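Local coordinates for protein RTX toxin RtxA (Vibrio vulnificus MO6-24/O, PDB 6IMP) that is an alpha/beta-hydrolase-fold effector domain of a secreted MARTX toxin, probably acting as a hydrolase during infection, at residues 261-264 with 265-269. Residues are numbered along the deposited sequence; the frame is centred on the assembly and turned at random.
Sequences LGEE and GEKLR
With CG set anti to its own carbonyl carbon (chi1 -68°) and the chain bent again at chi2, E264 brings its carboxylate alongside the aliphatic chain of K267, whose CG leaves its backbone in the same sense and whose methylenes then run extended. Both belong to helix 260-274, the crossover helix of a beta-alpha-beta unit between strands 252-256 and 282-283 of an alpha/beta-hydrolase fold. E264 OE1 touches the CD methylene of K267, 3.8 Å away, as the two chains slant across one another. The ammonium itself stays farther off, NZ being 4.5 Å from E264 OE1, so any attraction is probably a loose electrostatic one; the carboxylate's salt bridge goes to K212. Lysine suits this outer face, its long chain lying along the turn while its ammonium has the carboxylates of E263 and E264 nearby, neither in contact with it.

Beneath these side chains run the helical i to i+4 bonds, the straightest from L268 N to E264 O (2.9 Å, 174° at the hydrogen). G265 N bonds to L261 O at 3.2 Å, in the carbonyl plane, whereas E266 N reaches G262 O at a less favourable slant. G262 and G265, both buried, bring no side chain to the helix surface. Leucine suits the buried side because its branched hydrocarbon packs on P208, as L261 and L268 both do, L261 also touching H288.

E266, bent at chi2, presents its carboxylate to R269 at the guanidinium edge, in plane. T256 also bonds OE2 of E266, and R269 NH1 is held by the carbonyls of L254 and T280, so the arginine ties the helix to strand 252-256 and to the loop leading into strand 282-283; its NH2 stands 2.5 Å from E266 OE2, a salt bridge whose hydrogen bond is weak, with only 117° at the hydrogen.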
ATOM      1  N   LEU A 261      -2.063 -10.648 -13.451  1.00 73.55           N
ATOM      2  CA  LEU A 261      -2.086 -10.521 -11.998  1.00 69.56           C
ATOM      3  C   LEU A 261      -3.496 -10.705 -11.415  1.00 74.93           C
ATOM      4  O   LEU A 261      -3.676 -11.406 -10.418  1.00 67.23           O
ATOM      5  CB  LEU A 261      -1.534  -9.165 -11.577  1.00 68.87           C
ATOM      6  CG  LEU A 261      -1.298  -9.050 -10.072  1.00 72.49           C
ATOM      7  CD1 LEU A 261      -0.099  -9.891  -9.667  1.00 80.63           C
ATOM      8  CD2 LEU A 261      -1.109  -7.611  -9.621  1.00 71.37           C
ATOM      9  N   GLY A 262      -4.484 -10.086 -12.060  1.00 81.11           N
ATOM     10  CA  GLY A 262      -5.851 -10.016 -11.540  1.00 78.66           C
ATOM     11  C   GLY A 262      -6.600 -11.333 -11.553  1.00 83.15           C
ATOM     12  O   GLY A 262      -7.556 -11.517 -10.793  1.00 78.04           O
ATOM     13  N   GLU A 263      -6.190 -12.242 -12.434  1.00 93.93           N
ATOM     14  CA  GLU A 263      -6.671 -13.635 -12.383  1.00106.69           C
ATOM     15  C   GLU A 263      -6.318 -14.272 -11.045  1.00102.78           C
ATOM     16  O   GLU A 263      -7.197 -14.731 -10.306  1.00 88.35           O
ATOM     17  CB  GLU A 263      -6.073 -14.478 -13.522  1.00116.04           C
ATOM     18  CG  GLU A 263      -7.018 -14.709 -14.695  1.00123.50           C
ATOM     19  CD  GLU A 263      -6.629 -15.917 -15.526  1.00134.43           C
ATOM     20  OE1 GLU A 263      -6.748 -17.060 -15.019  1.00134.42           O
ATOM     21  OE2 GLU A 263      -6.207 -15.723 -16.688  1.00128.69           O
ATOM     22  N   GLU A 264      -5.028 -14.259 -10.729  1.00 98.68           N
ATOM     23  CA  GLU A 264      -4.525 -14.823  -9.481  1.00 93.34           C
ATOM     24  C   GLU A 264      -5.303 -14.273  -8.301  1.00 82.20           C
ATOM     25  O   GLU A 264      -5.562 -14.977  -7.327  1.00 79.97           O
ATOM     26  CB  GLU A 264      -3.036 -14.505  -9.315  1.00 97.37           C
ATOM     27  CG  GLU A 264      -2.120 -15.203 -10.315  1.00 99.02           C
ATOM     28  CD  GLU A 264      -1.988 -16.699 -10.062  1.00106.42           C
ATOM     29  OE1 GLU A 264      -2.781 -17.255  -9.260  1.00105.28           O
ATOM     30  OE2 GLU A 264      -1.078 -17.321 -10.661  1.00100.36           O
ATOM     31  N   GLY A 265      -5.662 -12.999  -8.405  1.00 80.42           N
ATOM     32  CA  GLY A 265      -6.551 -12.353  -7.450  1.00 83.86           C
ATOM     33  C   GLY A 265      -7.901 -13.027  -7.326  1.00 84.64           C
ATOM     34  O   GLY A 265      -8.446 -13.147  -6.231  1.00 81.97           O
ATOM     35  N   GLU A 266      -8.444 -13.470  -8.450  1.00 93.80           N
ATOM     36  CA  GLU A 266      -9.743 -14.132  -8.452  1.00 93.39           C
ATOM     37  C   GLU A 266      -9.688 -15.519  -7.820  1.00 88.26           C
ATOM     38  O   GLU A 266     -10.649 -15.948  -7.178  1.00 97.22           O
ATOM     39  CB  GLU A 266     -10.316 -14.189  -9.871  1.00 95.04           C
ATOM     40  CG  GLU A 266     -10.857 -12.852 -10.353  1.00 84.30           C
ATOM     41  CD  GLU A 266     -11.797 -12.223  -9.345  1.00 85.50           C
ATOM     42  OE1 GLU A 266     -12.782 -12.886  -8.946  1.00 81.97           O
ATOM     43  OE2 GLU A 266     -11.532 -11.077  -8.920  1.00 86.58           O
ATOM     44  N   LYS A 267      -8.555 -16.201  -7.968  1.00 80.35           N
ATOM     45  CA  LYS A 267      -8.319 -17.460  -7.252  1.00 77.26           C
ATOM     46  C   LYS A 267      -8.217 -17.177  -5.744  1.00 84.83           C
ATOM     47  O   LYS A 267      -8.906 -17.803  -4.916  1.00 70.08           O
ATOM     48  CB  LYS A 267      -7.051 -18.148  -7.771  1.00 73.72           C
ATOM     49  CG  LYS A 267      -7.116 -18.491  -9.253  1.00 79.77           C
ATOM     50  CD  LYS A 267      -5.920 -19.299  -9.732  1.00 89.90           C
ATOM     51  CE  LYS A 267      -5.880 -19.340 -11.258  1.00 99.07           C
ATOM     52  NZ  LYS A 267      -4.901 -20.321 -11.814  1.00 98.40           N
ATOM     53  N   LEU A 268      -7.393 -16.186  -5.406  1.00 86.19           N
ATOM     54  CA  LEU A 268      -7.314 -15.680  -4.044  1.00 78.85           C
ATOM     55  C   LEU A 268      -8.704 -15.412  -3.506  1.00 83.92           C
ATOM     56  O   LEU A 268      -9.064 -15.904  -2.441  1.00 88.65           O
ATOM     57  CB  LEU A 268      -6.477 -14.406  -3.999  1.00 77.30           C
ATOM     58  CG  LEU A 268      -6.329 -13.689  -2.652  1.00 81.57           C
ATOM     59  CD1 LEU A 268      -5.924 -14.642  -1.539  1.00 83.98           C
ATOM     60  CD2 LEU A 268      -5.321 -12.552  -2.768  1.00 80.06           C
ATOM     61  N   ARG A 269      -9.495 -14.664  -4.273  1.00 91.63           N
ATOM     62  CA  ARG A 269     -10.878 -14.341  -3.895  1.00 97.60           C
ATOM     63  C   ARG A 269     -11.638 -15.587  -3.465  1.00101.88           C
ATOM     64  O   ARG A 269     -12.314 -15.591  -2.428  1.00 89.35           O
ATOM     65  CB  ARG A 269     -11.621 -13.663  -5.054  1.00100.70           C
ATOM     66  CG  ARG A 269     -13.138 -13.834  -5.014  1.00 99.92           C
ATOM     67  CD  ARG A 269     -13.833 -12.853  -5.934  1.00 99.27           C
ATOM     68  NE  ARG A 269     -13.956 -11.548  -5.297  1.00 97.53           N
ATOM     69  CZ  ARG A 269     -13.530 -10.389  -5.798  1.00 87.95           C
ATOM     70  NH1 ARG A 269     -13.696  -9.290  -5.089  1.00 86.06           N
ATOM     71  NH2 ARG A 269     -12.955 -10.310  -6.992  1.00 84.86           N
TER